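Local atomic coordinates of SusD-like protein BACOVA_02651 (Bacteroides ovatus, PDB entry 5E75), a protein that binds polysaccharide at the surface of the cell and probably captures xyloglucan before its transport into the periplasm for degradation. Residues 14-17 with 18-21; 74-77 with 78-82. All coordinates share one frame; numbering follows the deposited sequence.

Contact 1 of 2, residues 14-17 with 18-21; sequences YTSD and EALE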
loop_
_atom_site.group_PDB
_atom_site.type_symbol
_atom_site.label_atom_id
_atom_site.label_comp_id
_atom_site.label_asym_id
_atom_site.label_seq_id
_atom_site.Cartn_x
_atom_site.Cartn_y
_atom_site.Cartn_z
ATOM N N TYR A 14 -18.410 -26.010 12.370
ATOM C CA TYR A 14 -18.214 -26.127 10.926
ATOM C C TYR A 14 -18.110 -27.602 10.549
ATOM O O TYR A 14 -17.244 -28.314 11.051
ATOM C CB TYR A 14 -16.958 -25.350 10.489
ATOM C CG TYR A 14 -16.951 -23.924 10.989
ATOM C CD1 TYR A 14 -17.795 -22.973 10.432
ATOM C CD2 TYR A 14 -16.125 -23.536 12.034
ATOM C CE1 TYR A 14 -17.810 -21.668 10.894
ATOM C CE2 TYR A 14 -16.128 -22.230 12.502
ATOM C CZ TYR A 14 -16.979 -21.302 11.928
ATOM O OH TYR A 14 -17.007 -19.999 12.387
ATOM N N THR A 15 -18.999 -28.051 9.667
ATOM C CA THR A 15 -19.098 -29.466 9.323
ATOM C C THR A 15 -18.735 -29.746 7.865
ATOM O O THR A 15 -18.822 -30.889 7.407
ATOM C CB THR A 15 -20.513 -30.018 9.619
ATOM O OG1 THR A 15 -21.460 -29.438 8.717
ATOM C CG2 THR A 15 -20.921 -29.706 11.059
ATOM N N SER A 16 -18.312 -28.711 7.140
ATOM C CA SER A 16 -17.799 -28.898 5.782
ATOM C C SER A 16 -16.684 -27.912 5.507
ATOM O O SER A 16 -16.577 -26.883 6.177
ATOM C CB SER A 16 -18.903 -28.730 4.731
ATOM O OG SER A 16 -19.307 -27.381 4.585
ATOM N N ASP A 17 -15.867 -28.226 4.512
ATOM C CA ASP A 17 -14.802 -27.325 4.094
ATOM C C ASP A 17 -15.392 -25.971 3.675
ATOM O O ASP A 17 -14.851 -24.917 4.024
ATOM C CB ASP A 17 -14.002 -27.940 2.948
ATOM C CG ASP A 17 -13.152 -29.114 3.384
ATOM O OD1 ASP A 17 -13.226 -29.501 4.564
ATOM O OD2 ASP A 17 -12.427 -29.657 2.539
ATOM N N GLU A 18 -16.525 -25.991 2.973
ATOM C CA GLU A 18 -17.133 -24.754 2.492
ATOM C C GLU A 18 -17.642 -23.879 3.641
ATOM O O GLU A 18 -17.551 -22.648 3.581
ATOM C CB GLU A 18 -18.251 -25.059 1.498
ATOM C CG GLU A 18 -17.743 -25.644 0.184
ATOM C CD GLU A 18 -17.570 -27.148 0.219
ATOM O OE1 GLU A 18 -17.767 -27.779 1.290
ATOM O OE2 GLU A 18 -17.241 -27.711 -0.848
ATOM N N ALA A 19 -18.132 -24.511 4.703
ATOM C CA ALA A 19 -18.598 -23.767 5.860
ATOM C C ALA A 19 -17.428 -23.070 6.535
ATOM O O ALA A 19 -17.542 -21.924 6.975
ATOM C CB ALA A 19 -19.311 -24.691 6.852
ATOM N N LEU A 20 -16.294 -23.758 6.613
ATOM C CA LEU A 20 -15.124 -23.177 7.225
ATOM C C LEU A 20 -14.633 -22.011 6.376
ATOM O O LEU A 20 -14.209 -20.983 6.900
ATOM C CB LEU A 20 -14.028 -24.228 7.382
ATOM C CG LEU A 20 -12.703 -23.725 7.949
ATOM C CD1 LEU A 20 -12.896 -23.054 9.307
ATOM C CD2 LEU A 20 -11.718 -24.872 8.074
ATOM N N GLU A 21 -14.699 -22.167 5.062
ATOM C CA GLU A 21 -14.277 -21.093 4.166
ATOM C C GLU A 21 -15.143 -19.836 4.314
ATOM O O GLU A 21 -14.647 -18.714 4.181
ATOM C CB GLU A 21 -14.264 -21.575 2.718
ATOM C CG GLU A 21 -13.097 -22.471 2.396
ATOM C CD GLU A 21 -13.418 -23.450 1.279
ATOM O OE1 GLU A 21 -14.299 -23.142 0.441
ATOM O OE2 GLU A 21 -12.794 -24.528 1.249
HETATM O O HOH W 1 -20.817 -27.580 2.335
#

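Contact 2 of 2, residues 74-77 with 78-82; sequences GAWS and GFYSV. With EDO (1,2-ethanediol), chain D.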
loop_
_atom_site.group_PDB
_atom_site.type_symbol
_atom_site.label_atom_id
_atom_site.label_comp_id
_atom_site.label_asym_id
_atom_site.label_seq_id
_atom_site.Cartn_x
_atom_site.Cartn_y
_atom_site.Cartn_z
ATOM N N GLY A 74 -7.483 4.611 14.473
ATOM C CA GLY A 74 -8.180 3.798 13.497
ATOM C C GLY A 74 -7.264 2.738 12.905
ATOM O O GLY A 74 -7.647 1.581 12.761
ATOM N N ALA A 75 -6.044 3.128 12.536
ATOM C CA ALA A 75 -5.108 2.167 11.942
ATOM C C ALA A 75 -4.735 1.069 12.940
ATOM O O ALA A 75 -4.755 -0.113 12.605
ATOM C CB ALA A 75 -3.857 2.883 11.426
ATOM N N TRP A 76 -4.436 1.492 14.162
ATOM C CA TRP A 76 -4.086 0.576 15.257
ATOM C C TRP A 76 -5.220 -0.410 15.471
ATOM O O TRP A 76 -4.999 -1.615 15.527
ATOM C CB TRP A 76 -3.813 1.378 16.525
ATOM C CG TRP A 76 -3.340 0.601 17.763
ATOM C CD1 TRP A 76 -4.118 0.092 18.765
ATOM C CD2 TRP A 76 -1.980 0.308 18.128
ATOM N NE1 TRP A 76 -3.324 -0.490 19.722
ATOM C CE2 TRP A 76 -2.010 -0.381 19.350
ATOM C CE3 TRP A 76 -0.736 0.564 17.533
ATOM C CZ2 TRP A 76 -0.848 -0.828 19.985
ATOM C CZ3 TRP A 76 0.408 0.105 18.161
ATOM C CH2 TRP A 76 0.346 -0.562 19.378
ATOM N N SER A 77 -6.443 0.105 15.560
ATOM C CA SER A 77 -7.626 -0.750 15.678
ATOM C C SER A 77 -7.767 -1.721 14.516
ATOM O O SER A 77 -8.050 -2.899 14.719
ATOM C CB SER A 77 -8.910 0.095 15.765
ATOM O OG SER A 77 -10.069 -0.747 15.844
ATOM N N GLY A 78 -7.598 -1.227 13.292
ATOM C CA GLY A 78 -7.719 -2.060 12.115
ATOM C C GLY A 78 -6.713 -3.181 12.045
ATOM O O GLY A 78 -7.069 -4.336 11.818
ATOM N N PHE A 79 -5.428 -2.859 12.249
ATOM C CA PHE A 79 -4.417 -3.884 12.176
ATOM C C PHE A 79 -4.630 -4.900 13.295
ATOM O O PHE A 79 -4.499 -6.098 13.049
ATOM C CB PHE A 79 -3.009 -3.283 12.253
ATOM C CG PHE A 79 -2.651 -2.397 11.081
ATOM C CD1 PHE A 79 -2.780 -2.837 9.768
ATOM C CD2 PHE A 79 -2.184 -1.123 11.296
ATOM C CE1 PHE A 79 -2.447 -2.003 8.688
ATOM C CE2 PHE A 79 -1.858 -0.292 10.230
ATOM C CZ PHE A 79 -1.986 -0.738 8.932
ATOM N N TYR A 80 -4.954 -4.432 14.503
ATOM C CA TYR A 80 -5.222 -5.388 15.582
ATOM C C TYR A 80 -6.517 -6.175 15.361
ATOM O O TYR A 80 -6.636 -7.288 15.846
ATOM C CB TYR A 80 -5.143 -4.739 16.979
ATOM C CG TYR A 80 -3.713 -4.715 17.453
ATOM C CD1 TYR A 80 -3.082 -5.889 17.832
ATOM C CD2 TYR A 80 -2.954 -3.549 17.438
ATOM C CE1 TYR A 80 -1.772 -5.908 18.230
ATOM C CE2 TYR A 80 -1.610 -3.567 17.835
ATOM C CZ TYR A 80 -1.046 -4.754 18.234
ATOM O OH TYR A 80 0.281 -4.783 18.621
ATOM N N SER A 81 -7.451 -5.635 14.592
ATOM C CA SER A 81 -8.632 -6.408 14.202
ATOM C C SER A 81 -8.247 -7.577 13.297
ATOM O O SER A 81 -8.782 -8.682 13.410
ATOM C CB SER A 81 -9.661 -5.513 13.505
ATOM O OG SER A 81 -10.296 -4.640 14.419
ATOM N N VAL A 82 -7.304 -7.351 12.388
ATOM C CA VAL A 82 -6.783 -8.443 11.570
ATOM C C VAL A 82 -6.116 -9.503 12.453
ATOM O O VAL A 82 -6.359 -10.708 12.295
ATOM C CB VAL A 82 -5.779 -7.947 10.482
ATOM C CG1 VAL A 82 -5.250 -9.125 9.676
ATOM C CG2 VAL A 82 -6.430 -6.944 9.547
HETATM C C1 EDO D . -3.199 -3.840 21.343
HETATM O O1 EDO D . -3.737 -2.575 21.742
HETATM C C2 EDO D . -4.256 -4.916 21.470
HETATM O O2 EDO D . -5.487 -4.426 20.927
#

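Contact 1 of 2, residues 14-17 with 18-21
S16 caps the amino-terminal end of helix 17-24 by turning its hydroxyl back to the backbone of A19, the N-cap arrangement that begins many helices. This capped turn is the tight part of the contact. S16 OG lies 3.1 Å from A19 N, and the N-H points to it at 151°. A first torsion of 72° puts OG between the backbone N and the carbonyl carbon of S16, which swings the hydroxyl in over the first turn, where A19 CB closes up to 3.5 Å from S16 OG. S16 O also serves this turn: it accepts from L20 N at 3.2 Å and takes a second, weak bond from A19 N. The next bond of the helix runs from E21 N to D17 O at 2.9 Å.

The Y14 ring fits less closely. It meets the helix obliquely, with CD1 3.6 Å from A19 O, while its CD2 comes only within 4.3 Å of L20 CD1. L20 is buried and also touches A109 of helix 103-125.

The D17 side chain leads away from the turn and is held by S102, whose hydroxyl bonds to D17 OD2, and it rests on A105 of helix 103-125. E21 runs extended alongside the D17 carbonyl, its CG 3.4 Å from D17 O. With an alanine here instead of E21, the D17 carbonyl and the side chain of K108, which E21 touches on helix 103-125, would probably lose the chain that lies against them.

The solvent side belongs to E18, which is exposed; a chain bent at its second torsion (86°) brings the carboxylate back towards the cap. There a water bridges the two residues, 2.7 Å from S16 OG and donating to E18 OE1.

Contact 2 of 2, residues 74-77 with 78-82
W76 and Y80 leave the same flank of helix 70-95 one turn apart, with their long axes running roughly together. The W76 side chain has CG anti to the backbone N (chi1 -176°), which sends the indole outward from the helix, while the Y80 ring leans back so that CE2 meets it. Y80 CE2 rests over one face of the indole, offset toward its rim and 3.6 Å from W76 CE2. The planes meet at 53°, so the pair is oblique. The other end of Y80 is fixed by a hydrogen bond from its hydroxyl to I132 O.

A 1,2-ethanediol, probably from the crystallisation liquor, joins both rings. W76 NE1 donates to its O1 at 2.9 Å near the indole edge, while C1 sits over the centre of the tyrosine ring, 3.9 Å from Y80 CE2.

F79 takes another direction: with CG beside the backbone N (chi1 -65°), its ring turns back along the helix, and CE2 reaches A75 CB at 3.9 Å. Beyond this turn it meets the ring of Y35 and the side chain of M124.

S81 folds its hydroxyl back onto its own helix. S81 OG donates to S77 O at 2.9 Å from above the carbonyl plane, while S81 N reaches the same oxygen from the opposite face. Two donors thus grip S77 O, whereas S77 OG bonds to D34.

The regular backbone bonds, such as F79 N to A75 O at 2.8 Å, mark an ordinary alpha-helix, here one packed against helix 103-125 in the helical scaffold of a SusD-family protein.

Overall arrangement
Contact 1 and contact 2 follow one another along the chain and do not touch: their centres are 27 Å apart and their nearest atoms about 14 Å. Helix 103-125 connects them structurally, since L20 packs on its A109 and Y80 on its Y121 and M124. The settings differ. Contact 1 is at the surface, its centre 31 Å from that of the chain, and starts a helix; contact 2 is partly buried, 15 Å from the chain centre, and lies within helix 70-95. The bound 1,2-ethanediol belongs to contact 2 alone, and this small diol does not by itself establish a xyloglucan-binding site.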